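Local coordinates for hydroxyethylphosphonate dioxygenase (Streptomyces albus, PDB 6B9R), which probably uses a mononuclear non-haem iron and molecular oxygen to cleave 2-hydroxyethylphosphonate, giving hydroxymethylphosphonate and formate, at residues A[20-24]-A[74-78]; A[103-108]-A[142-146]; A[129-133]-A[192-197]; A[149-153]-A[211-215]. All coordinates share one frame; numbering follows the deposited sequence.

Interaction 1: residues A[20-24]-A[74-78]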
# COMPACT_ATOMS: atom_id res chain seq x y z
N LEU A 20 -16.33 -1.40 10.03
CA LEU A 20 -15.27 -2.39 9.85
C LEU A 20 -15.68 -3.76 10.37
O LEU A 20 -15.24 -4.78 9.83
CB LEU A 20 -13.99 -1.97 10.56
CG LEU A 20 -13.30 -0.77 9.91
CD1 LEU A 20 -12.12 -0.38 10.76
CD2 LEU A 20 -12.88 -1.08 8.46
N LEU A 21 -16.47 -3.78 11.43
CA LEU A 21 -16.92 -5.06 11.97
C LEU A 21 -17.89 -5.75 11.01
O LEU A 21 -17.80 -6.96 10.80
CB LEU A 21 -17.57 -4.86 13.33
CG LEU A 21 -18.15 -6.15 13.92
CD1 LEU A 21 -17.05 -7.18 14.07
CD2 LEU A 21 -18.80 -5.84 15.26
N ARG A 22 -18.84 -4.99 10.46
CA ARG A 22 -19.73 -5.57 9.46
C ARG A 22 -18.95 -6.01 8.23
O ARG A 22 -19.20 -7.08 7.66
CB ARG A 22 -20.82 -4.56 9.07
CG ARG A 22 -21.64 -4.99 7.83
CD ARG A 22 -22.45 -6.26 8.09
NE ARG A 22 -23.65 -5.97 8.87
CZ ARG A 22 -24.45 -6.90 9.38
NH1 ARG A 22 -24.17 -8.19 9.22
NH2 ARG A 22 -25.53 -6.54 10.07
N ALA A 23 -17.99 -5.19 7.79
CA ALA A 23 -17.20 -5.57 6.62
C ALA A 23 -16.42 -6.86 6.87
O ALA A 23 -16.32 -7.71 5.98
CB ALA A 23 -16.25 -4.43 6.24
N ALA A 24 -15.87 -7.02 8.08
CA ALA A 24 -15.11 -8.23 8.37
C ALA A 24 -16.01 -9.46 8.33
O ALA A 24 -15.63 -10.51 7.81
CB ALA A 24 -14.43 -8.12 9.74
N ASP A 74 -7.26 -5.09 11.93
CA ASP A 74 -8.25 -5.06 10.85
C ASP A 74 -9.59 -4.52 11.29
O ASP A 74 -10.43 -4.23 10.43
CB ASP A 74 -8.41 -6.47 10.27
CG ASP A 74 -7.09 -7.06 9.83
OD1 ASP A 74 -6.22 -6.29 9.36
OD2 ASP A 74 -6.90 -8.30 9.95
N LEU A 75 -9.83 -4.37 12.60
CA LEU A 75 -11.10 -3.89 13.10
C LEU A 75 -11.02 -2.49 13.66
O LEU A 75 -12.03 -1.97 14.16
CB LEU A 75 -11.66 -4.85 14.17
CG LEU A 75 -12.07 -6.25 13.69
CD1 LEU A 75 -12.45 -7.12 14.88
CD2 LEU A 75 -13.22 -6.20 12.69
N LEU A 76 -9.83 -1.87 13.61
CA LEU A 76 -9.63 -0.54 14.16
C LEU A 76 -9.60 0.50 13.05
O LEU A 76 -8.84 0.34 12.08
CB LEU A 76 -8.34 -0.47 14.96
CG LEU A 76 -8.36 -1.23 16.29
CD1 LEU A 76 -6.98 -1.24 16.85
CD2 LEU A 76 -9.32 -0.57 17.25
N PRO A 77 -10.39 1.55 13.15
CA PRO A 77 -10.24 2.69 12.26
C PRO A 77 -9.04 3.53 12.71
O PRO A 77 -8.43 3.27 13.74
CB PRO A 77 -11.55 3.46 12.45
CG PRO A 77 -11.91 3.17 13.89
CD PRO A 77 -11.50 1.73 14.11
N ILE A 78 -8.72 4.55 11.92
CA ILE A 78 -7.78 5.55 12.37
C ILE A 78 -8.57 6.78 12.80
O ILE A 78 -9.78 6.87 12.61
CB ILE A 78 -6.72 5.88 11.29
CG1 ILE A 78 -7.33 6.56 10.07
CG2 ILE A 78 -5.93 4.64 10.90
CD1 ILE A 78 -6.27 7.33 9.24
O HOH W 1 -12.80 -5.24 8.54
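Helix-against-loop packing in the N-terminal helical region brings Leu20 and Leu75 together, each reaching past the other to rest on the opposite backbone. Leu20 points from helix 10-27 at the loop that follows helix 58-67. Its CG stands beside the backbone N (chi1 -70°), which carries CD1 outward until it lies 3.5 Å from Leu76 C, over the Leu76-Pro77 peptide link. The same methyl meets the proline ring, Leu20 CD1 to Pro77 CD being 4.0 Å. A long branched side chain suits this place because it spans the distance between two backbones, and a proline offers it a rigid hydrocarbon surface.

Leu75 returns the contact with CD2, which settles on the helix 3.7 Å from Ala24 CB and touches Leu21 CA as well. Ala24 lies one helical turn beyond Leu20, and its small side chain lets the leucine methyl come close to the helix. The polar supplement is a water that donates to Leu20 O at 2.8 Å and to Asp74 O at 3.2 Å. Leu20 O thus accepts from this water while also taking the helical bond from Ala24 N.

The subunit interface adjoins the contact, with Arg218, on helix 215-223 of the second subunit, packing on Leu20. Leu21 turns its side chain to helix 46-51, Leu75 also touches Ala64 on helix 58-67, and Pro77 lies along Arg13 and Ala17 of helix 10-27.

Interaction 2: residues A[103-108]-A[142-146]. With 2HE ((2-hydroxyethyl)phosphonic acid), chain F.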
# COMPACT_ATOMS: atom_id res chain seq x y z
N ARG A 103 24.37 15.54 23.39
CA ARG A 103 25.20 14.50 22.82
C ARG A 103 26.65 14.90 23.01
O ARG A 103 27.02 16.06 22.80
CB ARG A 103 24.93 14.30 21.32
CG ARG A 103 23.54 13.80 20.96
CD ARG A 103 23.46 13.59 19.46
NE ARG A 103 22.12 13.24 18.99
CZ ARG A 103 21.83 13.00 17.72
NH1 ARG A 103 22.79 13.08 16.80
NH2 ARG A 103 20.59 12.68 17.36
N GLY A 104 27.48 13.93 23.39
CA GLY A 104 28.88 14.24 23.60
C GLY A 104 29.13 15.25 24.70
O GLY A 104 30.07 16.04 24.61
N GLY A 105 28.28 15.26 25.74
CA GLY A 105 28.53 16.06 26.92
C GLY A 105 27.86 17.43 26.96
O GLY A 105 27.99 18.12 27.98
N GLY A 106 27.16 17.83 25.91
CA GLY A 106 26.51 19.12 25.88
C GLY A 106 25.28 19.12 25.00
O GLY A 106 25.09 18.20 24.19
N PRO A 107 24.42 20.12 25.16
CA PRO A 107 23.25 20.24 24.27
C PRO A 107 23.67 20.20 22.81
O PRO A 107 24.66 20.83 22.41
CB PRO A 107 22.66 21.61 24.65
CG PRO A 107 23.13 21.84 26.06
CD PRO A 107 24.50 21.22 26.14
N TYR A 108 22.94 19.44 22.02
CA TYR A 108 23.29 19.22 20.62
C TYR A 108 22.20 19.65 19.66
O TYR A 108 22.50 20.30 18.65
CB TYR A 108 23.65 17.74 20.40
CG TYR A 108 24.46 17.49 19.15
CD1 TYR A 108 25.86 17.53 19.18
CD2 TYR A 108 23.84 17.24 17.93
CE1 TYR A 108 26.61 17.31 18.04
CE2 TYR A 108 24.59 17.02 16.78
CZ TYR A 108 25.97 17.07 16.84
OH TYR A 108 26.71 16.85 15.69
N LEU A 142 33.68 16.63 17.32
CA LEU A 142 32.52 17.31 17.88
C LEU A 142 31.21 16.86 17.25
O LEU A 142 30.14 17.20 17.77
CB LEU A 142 32.66 18.82 17.71
CG LEU A 142 33.80 19.48 18.50
CD1 LEU A 142 33.93 20.96 18.12
CD2 LEU A 142 33.58 19.32 20.00
N VAL A 143 31.26 16.11 16.15
CA VAL A 143 30.05 15.67 15.46
C VAL A 143 29.52 14.42 16.14
O VAL A 143 30.26 13.44 16.33
CB VAL A 143 30.35 15.41 13.97
CG1 VAL A 143 29.11 14.89 13.27
CG2 VAL A 143 30.87 16.67 13.31
N GLU A 144 28.26 14.44 16.52
CA GLU A 144 27.62 13.30 17.16
C GLU A 144 26.57 12.77 16.20
O GLU A 144 25.58 13.45 15.91
CB GLU A 144 27.00 13.70 18.50
CG GLU A 144 28.03 14.06 19.55
CD GLU A 144 28.81 12.86 20.08
OE1 GLU A 144 28.42 11.70 19.81
OE2 GLU A 144 29.81 13.07 20.79
N TRP A 145 26.81 11.57 15.69
CA TRP A 145 25.99 10.97 14.65
C TRP A 145 24.81 10.25 15.26
O TRP A 145 24.88 9.76 16.39
CB TRP A 145 26.82 9.98 13.83
CG TRP A 145 27.97 10.58 13.13
CD1 TRP A 145 29.15 10.99 13.67
CD2 TRP A 145 28.06 10.83 11.73
NE1 TRP A 145 29.98 11.49 12.68
CE2 TRP A 145 29.32 11.40 11.48
CE3 TRP A 145 27.19 10.63 10.65
CZ2 TRP A 145 29.74 11.77 10.21
CZ3 TRP A 145 27.60 11.00 9.39
CH2 TRP A 145 28.86 11.56 9.18
N ASN A 146 23.73 10.16 14.49
CA ASN A 146 22.65 9.26 14.87
C ASN A 146 22.92 7.88 14.27
O ASN A 146 23.93 7.65 13.59
CB ASN A 146 21.28 9.83 14.49
CG ASN A 146 21.03 9.87 12.97
OD1 ASN A 146 21.63 9.12 12.20
ND2 ASN A 146 20.12 10.74 12.56
O3 2HE F . 17.61 12.50 13.18
P 2HE F . 18.29 13.29 14.24
O1 2HE F . 19.64 12.55 14.70
O2 2HE F . 17.33 13.51 15.51
CA 2HE F . 18.69 14.87 13.47
CB 2HE F . 17.51 15.25 12.58
O4 2HE F . 17.52 14.52 11.35
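Arg103 runs along Glu144 and ends between that residue's carbonyl and the bound substrate. Its CB packs 3.5 Å from Glu144 CB, the two side chains pointing in opposite directions. From CG to NE the chain is extended, and CD passes 3.7 Å from the same Glu144 CB. At the tip the guanidinium divides its work: NH1 donates to Glu144 O at 3.0 Å, a bent bond (131°) that comes from above the carbonyl plane, while NH2 gives a straighter one (164°) of 2.8 Å to 2HE O1. Both partners lie in the guanidinium plane, so they should fix its rotation. Arginine fits because it combines length with several N-H groups for an anion. Asn146 ND2 grips 2HE O1 too, at 2.8 Å, and bonds weakly to O3.

Tyr108 adds a second hold on Glu144. Glu144 N donates almost straight to Tyr108 OH (3.0 Å, 170°), a hydroxyl also paired with Ser191, and Glu144 CB forms a CH-pi contact over one face of the Tyr108 ring. Glu144 OE2 approaches Gly104 CA to 3.2 Å, where a side chain on Gly104 would clash.

Gly104 and Gly105 are the central residues of a type I' turn, the tight hairpin turn that joins strands 99-103 and 106-113. This hairpin sets Arg103 into a phosphonate-binding pocket to which Tyr111 and, from the second subunit, Lys29 and Trp449 also contribute hydrogen bonds.

Interaction 3: residues A[129-133]-A[192-197]. With 2HE ((2-hydroxyethyl)phosphonic acid), chain F.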
# COMPACT_ATOMS: atom_id res chain seq x y z
N MET A 129 20.55 23.62 15.33
CA MET A 129 21.87 23.07 15.58
C MET A 129 22.50 23.80 16.76
O MET A 129 22.73 25.01 16.69
CB MET A 129 22.75 23.19 14.34
CG MET A 129 22.49 22.12 13.28
SD MET A 129 20.89 22.29 12.46
CE MET A 129 19.95 20.97 13.24
N LEU A 130 22.76 23.08 17.85
CA LEU A 130 23.37 23.68 19.03
C LEU A 130 24.87 23.42 19.13
O LEU A 130 25.51 23.98 20.02
CB LEU A 130 22.68 23.18 20.30
CG LEU A 130 21.16 23.27 20.35
CD1 LEU A 130 20.62 22.66 21.65
CD2 LEU A 130 20.71 24.72 20.17
N ARG A 131 25.42 22.57 18.27
CA ARG A 131 26.85 22.27 18.28
C ARG A 131 27.51 23.07 17.17
O ARG A 131 27.12 22.97 16.00
CB ARG A 131 27.09 20.77 18.10
CG ARG A 131 28.56 20.35 18.09
CD ARG A 131 29.26 20.68 19.41
NE ARG A 131 28.56 20.16 20.59
CZ ARG A 131 28.65 18.90 21.02
NH1 ARG A 131 29.40 18.02 20.37
NH2 ARG A 131 27.98 18.52 22.11
N VAL A 132 28.54 23.84 17.53
CA VAL A 132 29.24 24.73 16.61
C VAL A 132 30.60 24.13 16.28
O VAL A 132 31.35 23.77 17.19
CB VAL A 132 29.40 26.14 17.21
CG1 VAL A 132 30.35 26.97 16.37
CG2 VAL A 132 28.04 26.82 17.32
N VAL A 133 30.91 24.02 14.99
CA VAL A 133 32.19 23.49 14.55
C VAL A 133 32.99 24.59 13.88
O VAL A 133 32.45 25.61 13.43
CB VAL A 133 32.03 22.29 13.60
CG1 VAL A 133 31.37 21.10 14.32
CG2 VAL A 133 31.27 22.71 12.35
N PHE A 192 24.04 17.05 12.01
CA PHE A 192 24.04 18.47 11.64
C PHE A 192 24.77 19.28 12.71
O PHE A 192 24.60 19.03 13.90
CB PHE A 192 22.63 19.04 11.50
CG PHE A 192 21.73 18.25 10.62
CD1 PHE A 192 20.98 17.20 11.15
CD2 PHE A 192 21.59 18.57 9.28
CE1 PHE A 192 20.11 16.47 10.34
CE2 PHE A 192 20.71 17.84 8.46
CZ PHE A 192 19.98 16.78 9.00
N THR A 193 25.58 20.24 12.26
CA THR A 193 26.23 21.21 13.14
C THR A 193 26.06 22.60 12.54
O THR A 193 25.64 22.76 11.39
CB THR A 193 27.72 20.91 13.32
OG1 THR A 193 28.38 21.03 12.05
CG2 THR A 193 27.95 19.49 13.86
N ALA A 194 26.42 23.62 13.32
CA ALA A 194 26.45 25.00 12.85
C ALA A 194 27.90 25.42 12.61
O ALA A 194 28.77 25.15 13.45
CB ALA A 194 25.80 25.96 13.86
N ARG A 195 28.15 26.09 11.48
CA ARG A 195 29.47 26.64 11.21
C ARG A 195 29.74 27.92 11.98
O ARG A 195 30.88 28.38 11.99
CB ARG A 195 29.65 26.91 9.71
CG ARG A 195 29.79 25.65 8.88
CD ARG A 195 30.28 25.94 7.47
NE ARG A 195 29.43 26.89 6.75
CZ ARG A 195 28.25 26.59 6.23
NH1 ARG A 195 27.55 27.52 5.59
NH2 ARG A 195 27.73 25.37 6.36
N SER A 196 28.73 28.51 12.60
CA SER A 196 28.90 29.77 13.30
C SER A 196 27.94 29.82 14.48
O SER A 196 26.85 29.25 14.43
CB SER A 196 28.67 30.96 12.36
OG SER A 196 28.55 32.16 13.10
N ALA A 197 28.37 30.50 15.53
CA ALA A 197 27.50 30.78 16.66
C ALA A 197 26.77 32.11 16.53
O ALA A 197 26.03 32.49 17.44
CB ALA A 197 28.30 30.76 17.96
O3 2HE F . 17.61 12.50 13.18
P 2HE F . 18.29 13.29 14.24
O1 2HE F . 19.64 12.55 14.70
O2 2HE F . 17.33 13.51 15.51
CA 2HE F . 18.69 14.87 13.47
CB 2HE F . 17.51 15.25 12.58
O4 2HE F . 17.52 14.52 11.35
O HOH W 2 24.08 20.54 16.26
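Met129 and Phe192 form the tight end of this contact, and Phe192 borders the substrate. Met129 CG lies 3.6 Å from Phe192 CB, and bends at chi2 (69°) and chi3 bring CE to 3.7 Å from that same atom. The sulfur stands obliquely to the ring, Met129 SD being 5.5 Å from the centroid of Phe192 in a Met-aromatic contact. Methionine suits this place because its flexible, unbranched chain can wrap round the root of an aromatic side chain. Cutting Met129 back to an alanine is likely to open a gap beside Phe192 CB and to cost the ring its sulfur contact. On the substrate side, Phe192 CE1 approaches 2HE O4 edge-on at 3.4 Å.

The backbones are joined in the middle by a single parallel bridge centred on Ala194. Ala194 N donates to Arg131 O at 2.8 Å, nearly straight (176°), and Ala194 O accepts from Val133 N at 2.9 Å. Val133 then crosses Thr193 at about a right angle, with Val133 CG2 3.4 Å from Thr193 OG1; that hydroxyl bonds to Tyr164. Before the bridge the backbones are farther apart, and a water links Phe192 O to Arg131 N.

The far end is looser and more open to solvent. There Val132 CG2 merely rests 4.0 Å from Ala197 CB, on an exposed residue.

Strand 190-194 pairs with strand 161-167 in a three-stranded sheet, whereas 123-129 belongs to a seven-stranded one. The contact therefore ties the two sheets together, and Tyr108 of strand 106-113 covers Arg131 and Thr193.

Interaction 4: residues A[149-153]-A[211-215]. With FE (Fe (III) ion), chain E; 2HE ((2-hydroxyethyl)phosphonic acid), chain F.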
# COMPACT_ATOMS: atom_id res chain seq x y z
N HIS A 149 17.45 6.18 10.85
CA HIS A 149 16.10 5.90 11.29
C HIS A 149 15.27 5.48 10.08
O HIS A 149 15.60 5.78 8.93
CB HIS A 149 15.48 7.12 11.99
CG HIS A 149 15.64 8.41 11.24
ND1 HIS A 149 15.07 8.61 10.00
CD2 HIS A 149 16.29 9.55 11.55
CE1 HIS A 149 15.37 9.83 9.57
NE2 HIS A 149 16.10 10.42 10.50
N LEU A 150 14.17 4.77 10.37
CA LEU A 150 13.40 4.15 9.29
C LEU A 150 12.84 5.20 8.33
O LEU A 150 12.83 4.99 7.11
CB LEU A 150 12.26 3.29 9.85
CG LEU A 150 11.31 2.74 8.78
CD1 LEU A 150 12.06 1.95 7.69
CD2 LEU A 150 10.20 1.89 9.39
N LEU A 151 12.38 6.33 8.85
CA LEU A 151 11.65 7.27 8.00
C LEU A 151 12.58 7.93 6.98
O LEU A 151 13.74 8.24 7.28
CB LEU A 151 10.97 8.34 8.86
CG LEU A 151 9.81 7.82 9.72
CD1 LEU A 151 8.96 8.98 10.26
CD2 LEU A 151 8.95 6.87 8.91
N TYR A 152 12.07 8.11 5.77
CA TYR A 152 12.73 8.96 4.79
C TYR A 152 12.87 10.37 5.35
O TYR A 152 12.07 10.81 6.17
CB TYR A 152 11.92 9.01 3.50
CG TYR A 152 11.82 7.68 2.79
CD1 TYR A 152 10.90 6.71 3.19
CD2 TYR A 152 12.63 7.40 1.70
CE1 TYR A 152 10.81 5.49 2.53
CE2 TYR A 152 12.55 6.19 1.03
CZ TYR A 152 11.64 5.25 1.45
OH TYR A 152 11.58 4.06 0.78
N GLN A 153 13.88 11.11 4.89
CA GLN A 153 13.98 12.49 5.35
C GLN A 153 14.14 13.46 4.19
O GLN A 153 14.97 13.24 3.30
CB GLN A 153 15.13 12.68 6.34
CG GLN A 153 15.04 14.02 7.06
CD GLN A 153 15.97 14.07 8.26
OE1 GLN A 153 15.98 13.16 9.07
NE2 GLN A 153 16.76 15.13 8.36
N GLU A 211 4.96 3.83 1.89
CA GLU A 211 4.51 2.45 1.72
C GLU A 211 5.30 1.48 2.59
O GLU A 211 4.73 0.47 3.02
CB GLU A 211 4.62 2.06 0.26
CG GLU A 211 3.57 2.74 -0.65
CD GLU A 211 3.30 2.01 -1.99
OE1 GLU A 211 2.95 0.79 -1.99
OE2 GLU A 211 3.40 2.67 -3.04
N LEU A 212 6.58 1.76 2.87
CA LEU A 212 7.36 0.90 3.77
C LEU A 212 6.71 0.76 5.13
O LEU A 212 6.81 -0.29 5.77
CB LEU A 212 8.78 1.46 3.94
CG LEU A 212 9.90 0.96 3.06
CD1 LEU A 212 11.22 1.64 3.46
CD2 LEU A 212 10.03 -0.55 3.14
N THR A 213 6.09 1.83 5.63
CA THR A 213 5.48 1.78 6.95
C THR A 213 4.02 1.34 6.85
O THR A 213 3.42 1.32 5.77
CB THR A 213 5.60 3.14 7.64
OG1 THR A 213 5.11 4.16 6.76
CG2 THR A 213 7.06 3.43 7.96
N GLY A 214 3.43 0.98 7.97
CA GLY A 214 2.07 0.48 7.91
C GLY A 214 2.00 -0.97 7.48
O GLY A 214 2.83 -1.78 7.91
N ASP A 215 1.01 -1.31 6.63
CA ASP A 215 0.67 -2.72 6.39
C ASP A 215 1.88 -3.52 5.93
O ASP A 215 2.05 -4.68 6.33
CB ASP A 215 -0.44 -2.83 5.33
CG ASP A 215 -1.79 -2.31 5.82
OD1 ASP A 215 -2.03 -2.20 7.04
OD2 ASP A 215 -2.63 -2.00 4.95
FE FE E . 17.07 12.47 10.77
O3 2HE F . 17.61 12.50 13.18
P 2HE F . 18.29 13.29 14.24
O1 2HE F . 19.64 12.55 14.70
O2 2HE F . 17.33 13.51 15.51
CA 2HE F . 18.69 14.87 13.47
CB 2HE F . 17.51 15.25 12.58
O4 2HE F . 17.52 14.52 11.35
O HOH W 3 14.96 13.61 11.66
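Leu150 and Tyr152 meet Leu212 and Thr213 on the side of an iron-binding element of the cupin fold that is turned from the metal. The contact itself is apolar. Leu150 CD2 lies 3.8 Å from Thr213 CG2, and Leu151 CD2 comes to 4.0 Å from that same methyl. Threonine suits the spot by having two unlike ends: CG2 faces the leucines while OG1 bonds to Gly210 O. Beside them Leu212 CD1 touches Leu150 CD1 and sits 3.6 Å from Tyr152 OH, Tyr152 and Leu212 crossing at about a right angle. With an alanine for Tyr152, Leu212 CD1 is likely to lose the ring carbon and hydroxyl it rests on, and the neighbouring His339 ring its aromatic partner. Met434 of the second subunit packs on Leu212 as well.

The two ends of segment 149-153 supply metal ligands. His149 NE2 binds iron at 2.3 Å and Gln153 OE1 at 2.1 Å; His190 completes a two-histidine, one-glutamine set, in which a neutral amide stands where related enzymes commonly have a carboxylate. The substrate chelates through O3 and 2HE O4, the latter 2.2 Å from iron, and a more distant water, its oxygen 2.6 Å from iron, is the sixth ligand.

Hydrogen bonds may help to orient these groups. His149 ND1 makes only a weak one to Leu151 O, while the Gln153 chain, with CG anti to the backbone N (chi1 -167°), extends so that its amide serves twice: OE1 holds the metal and NE2 donates to 2HE O4 at 3.1 Å.

Overall arrangement
From the N terminus, interaction 1 comes first, closing a helical stretch by setting helix 10-27 against the loop after helix 58-67 before any of the other contacts opens. It lies far from interactions 2 and 3 but comes within about 6 Å of interaction 4 at the nearest atoms. The other three belong to the cupin region. Interaction 2 closes a loop from the 103-108 hairpin to 142-146; interaction 3 opens within that loop and closes beyond it, so the two cross, and they touch through Arg103 and Arg131. Interaction 4 follows interaction 2 in series but crosses interaction 3, joining strand 152-158 to the loop before helix 215-223. Interactions 2, 3 and 4 all reach the substrate; 1, 2 and 4 also touch the second subunit.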